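Local coordinates for fimbrin (Schizosaccharomyces pombe, PDB 1RT8), which binds and cross-links actin filaments through two actin-binding regions and takes part in cell polarity, cytokinesis, mating and spore formation, at residues G100-T105 with W125-R130. Numbering follows the deposited sequence.
Sequences GGISIT and WQIIRR. With SO4 (sulfate ion), chain C.
I102 lies against helix 117-131 between Q126 and R130, residues one turn apart, its CG2 methyl 3.6 Å from Q126 CB. The I102 and Q126 side chains run past each other in opposite directions. With chi1 at -65°, CG1 stands beside the residue's own N and the extended CG1-CD1 arm points across the helix axis into the backbone, CD1 lying 3.8 Å from Q126 O, 4.0 Å from I127 CA and 4.1 Å from R130 CB. The polar half of the contact gathers at the G101 carbonyl. A water donates to G101 O at 2.7 Å and accepts from R129 NH1 at 2.8 Å, lying at the edge of the guanidinium, in its plane. R129 gets there by an extended chain from CG to NE, CG being anti to the backbone N (chi1 170°). Both its terminal nitrogens also make weak bonds to sulfate O1, with N-H...O angles near 125°; the ion probably comes from the crystallisation liquor.

This is the first calponin-homology domain, within actin-binding region 1, and the contact ties the loop leaving helix 82-99 to the late turns of helix 117-131. G100, the first residue after helix 82-99 to leave helical angles, has positive phi; its O meets R130 CD at 3.2 Å, near the guanidinium plane. R130 NE is bonded to O of M99, the last residue of helix 82-99. E163 forms a salt bridge with R129 NH2, while I127, whose CB points away from the loop, packs on L57 and I58 of helix 52-61.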
ATOM      1  N   GLY A 100       0.326  -0.439   0.817  1.00 37.63           N
ATOM      2  CA  GLY A 100      -0.947  -1.131   0.781  1.00 39.72           C
ATOM      3  C   GLY A 100      -1.526  -1.035  -0.614  1.00 40.98           C
ATOM      4  O   GLY A 100      -1.323  -0.036  -1.305  1.00 40.38           O
ATOM      5  N   GLY A 101      -2.241  -2.073  -1.033  1.00 41.85           N
ATOM      6  CA  GLY A 101      -2.839  -2.067  -2.355  1.00 43.36           C
ATOM      7  C   GLY A 101      -1.844  -2.227  -3.493  1.00 44.23           C
ATOM      8  O   GLY A 101      -2.233  -2.255  -4.658  1.00 44.06           O
ATOM      9  N   ILE A 102      -0.561  -2.328  -3.166  1.00 44.60           N
ATOM     10  CA  ILE A 102       0.468  -2.490  -4.189  1.00 46.75           C
ATOM     11  C   ILE A 102       1.127  -3.855  -4.058  1.00 49.51           C
ATOM     12  O   ILE A 102       1.330  -4.347  -2.949  1.00 50.35           O
ATOM     13  CB  ILE A 102       1.572  -1.410  -4.062  1.00 45.39           C
ATOM     14  CG1 ILE A 102       0.986  -0.023  -4.344  1.00 44.23           C
ATOM     15  CG2 ILE A 102       2.716  -1.715  -5.026  1.00 43.57           C
ATOM     16  CD1 ILE A 102       1.997   1.099  -4.222  1.00 42.51           C
ATOM     17  N   SER A 103       1.454  -4.468  -5.190  1.00 52.54           N
ATOM     18  CA  SER A 103       2.113  -5.766  -5.170  1.00 54.92           C
ATOM     19  C   SER A 103       3.429  -5.669  -5.936  1.00 57.30           C
ATOM     20  O   SER A 103       3.437  -5.489  -7.156  1.00 57.85           O
ATOM     21  CB  SER A 103       1.215  -6.836  -5.799  1.00 54.60           C
ATOM     22  OG  SER A 103       1.737  -8.135  -5.563  1.00 53.43           O
ATOM     23  N   ILE A 104       4.544  -5.768  -5.215  1.00 59.44           N
ATOM     24  CA  ILE A 104       5.855  -5.685  -5.844  1.00 60.36           C
ATOM     25  C   ILE A 104       6.799  -6.783  -5.362  1.00 60.83           C
ATOM     26  O   ILE A 104       7.550  -6.614  -4.400  1.00 62.08           O
ATOM     27  CB  ILE A 104       6.519  -4.304  -5.606  1.00 60.31           C
ATOM     28  CG1 ILE A 104       6.851  -4.109  -4.128  1.00 59.67           C
ATOM     29  CG2 ILE A 104       5.586  -3.195  -6.057  1.00 61.67           C
ATOM     30  CD1 ILE A 104       7.979  -3.122  -3.894  1.00 59.30           C
ATOM     31  N   THR A 105       6.752  -7.916  -6.051  1.00 61.10           N
ATOM     32  CA  THR A 105       7.593  -9.055  -5.722  1.00 61.42           C
ATOM     33  C   THR A 105       8.517  -9.285  -6.912  1.00 59.72           C
ATOM     34  O   THR A 105       9.714  -9.535  -6.765  1.00 60.60           O
ATOM     35  CB  THR A 105       6.742 -10.328  -5.507  1.00 63.04           C
ATOM     36  OG1 THR A 105       5.743 -10.082  -4.500  1.00 63.05           O
ATOM     37  CG2 THR A 105       7.630 -11.490  -5.087  1.00 63.75           C
ATOM     38  N   TRP A 125       2.139   2.017 -12.365  1.00 25.02           N
ATOM     39  CA  TRP A 125       0.689   1.907 -12.308  1.00 25.70           C
ATOM     40  C   TRP A 125       0.218   1.614 -10.882  1.00 25.71           C
ATOM     41  O   TRP A 125      -0.749   2.227 -10.407  1.00 25.49           O
ATOM     42  CB  TRP A 125       0.193   0.818 -13.275  1.00 26.64           C
ATOM     43  CG  TRP A 125      -1.230   0.415 -13.029  1.00 26.89           C
ATOM     44  CD1 TRP A 125      -1.680  -0.829 -12.710  1.00 27.22           C
ATOM     45  CD2 TRP A 125      -2.379   1.278 -13.006  1.00 26.58           C
ATOM     46  NE1 TRP A 125      -3.038  -0.800 -12.482  1.00 27.36           N
ATOM     47  CE2 TRP A 125      -3.492   0.481 -12.655  1.00 26.89           C
ATOM     48  CE3 TRP A 125      -2.574   2.643 -13.240  1.00 26.21           C
ATOM     49  CZ2 TRP A 125      -4.781   1.006 -12.534  1.00 24.50           C
ATOM     50  CZ3 TRP A 125      -3.862   3.167 -13.119  1.00 24.41           C
ATOM     51  CH2 TRP A 125      -4.945   2.346 -12.767  1.00 25.83           C
ATOM     52  N   GLN A 126       0.899   0.705 -10.185  1.00 22.91           N
ATOM     53  CA  GLN A 126       0.482   0.394  -8.822  1.00 24.00           C
ATOM     54  C   GLN A 126       0.547   1.644  -7.951  1.00 24.77           C
ATOM     55  O   GLN A 126      -0.356   1.891  -7.139  1.00 23.10           O
ATOM     56  CB  GLN A 126       1.353  -0.712  -8.212  1.00 27.97           C
ATOM     57  CG  GLN A 126       1.161  -2.100  -8.837  1.00 30.12           C
ATOM     58  CD  GLN A 126      -0.271  -2.621  -8.713  1.00 33.58           C
ATOM     59  OE1 GLN A 126      -0.884  -2.557  -7.642  1.00 33.04           O
ATOM     60  NE2 GLN A 126      -0.806  -3.147  -9.813  1.00 34.07           N
ATOM     61  N   ILE A 127       1.610   2.434  -8.118  1.00 23.89           N
ATOM     62  CA  ILE A 127       1.755   3.666  -7.338  1.00 24.91           C
ATOM     63  C   ILE A 127       0.642   4.666  -7.686  1.00 24.17           C
ATOM     64  O   ILE A 127       0.020   5.238  -6.785  1.00 24.10           O
ATOM     65  CB  ILE A 127       3.145   4.320  -7.556  1.00 26.07           C
ATOM     66  CG1 ILE A 127       4.242   3.368  -7.059  1.00 25.20           C
ATOM     67  CG2 ILE A 127       3.250   5.632  -6.781  1.00 25.86           C
ATOM     68  CD1 ILE A 127       5.660   3.891  -7.242  1.00 25.82           C
ATOM     69  N   ILE A 128       0.385   4.859  -8.980  1.00 23.85           N
ATOM     70  CA  ILE A 128      -0.657   5.781  -9.442  1.00 24.85           C
ATOM     71  C   ILE A 128      -2.028   5.342  -8.952  1.00 26.66           C
ATOM     72  O   ILE A 128      -2.835   6.166  -8.510  1.00 26.64           O
ATOM     73  CB  ILE A 128      -0.712   5.870 -10.982  1.00 25.59           C
ATOM     74  CG1 ILE A 128       0.512   6.618 -11.516  1.00 24.80           C
ATOM     75  CG2 ILE A 128      -1.994   6.592 -11.420  1.00 27.99           C
ATOM     76  CD1 ILE A 128       0.546   6.711 -13.026  1.00 26.08           C
ATOM     77  N   ARG A 129      -2.292   4.040  -9.048  1.00 26.71           N
ATOM     78  CA  ARG A 129      -3.563   3.474  -8.611  1.00 26.76           C
ATOM     79  C   ARG A 129      -3.779   3.680  -7.120  1.00 27.03           C
ATOM     80  O   ARG A 129      -4.875   4.025  -6.697  1.00 28.15           O
ATOM     81  CB  ARG A 129      -3.614   1.981  -8.950  1.00 26.03           C
ATOM     82  CG  ARG A 129      -4.782   1.217  -8.333  1.00 26.82           C
ATOM     83  CD  ARG A 129      -4.852  -0.202  -8.897  1.00 26.92           C
ATOM     84  NE  ARG A 129      -5.911  -1.003  -8.293  1.00 28.59           N
ATOM     85  CZ  ARG A 129      -5.886  -1.455  -7.044  1.00 32.12           C
ATOM     86  NH1 ARG A 129      -4.851  -1.183  -6.257  1.00 33.89           N
ATOM     87  NH2 ARG A 129      -6.891  -2.187  -6.581  1.00 31.52           N
ATOM     88  N   ARG A 130      -2.732   3.471  -6.326  1.00 27.42           N
ATOM     89  CA  ARG A 130      -2.831   3.643  -4.886  1.00 27.24           C
ATOM     90  C   ARG A 130      -3.189   5.081  -4.501  1.00 28.77           C
ATOM     91  O   ARG A 130      -3.830   5.310  -3.479  1.00 28.21           O
ATOM     92  CB  ARG A 130      -1.511   3.238  -4.213  1.00 28.71           C
ATOM     93  CG  ARG A 130      -1.426   3.558  -2.709  1.00 30.01           C
ATOM     94  CD  ARG A 130      -2.512   2.845  -1.914  1.00 34.49           C
ATOM     95  NE  ARG A 130      -2.491   3.206  -0.494  1.00 37.11           N
ATOM     96  CZ  ARG A 130      -2.832   4.401  -0.012  1.00 38.40           C
ATOM     97  NH1 ARG A 130      -3.231   5.373  -0.826  1.00 38.84           N
ATOM     98  NH2 ARG A 130      -2.763   4.631   1.294  1.00 39.27           N
TER
HETATM   99  S   SO4 C9002      -6.008  -4.309  -3.425  1.00 86.97           S
HETATM  100  O1  SO4 C9002      -5.163  -3.740  -4.685  1.00 87.19           O
HETATM  101  O2  SO4 C9002      -6.565  -3.127  -2.796  1.00 86.98           O
HETATM  102  O3  SO4 C9002      -6.918  -5.152  -3.836  1.00 86.54           O
HETATM  103  O4  SO4 C9002      -4.984  -4.862  -2.577  1.00 87.38           O
HETATM  104  O   HOH W   1      -2.215  -0.266  -6.421  1.00 31.94           O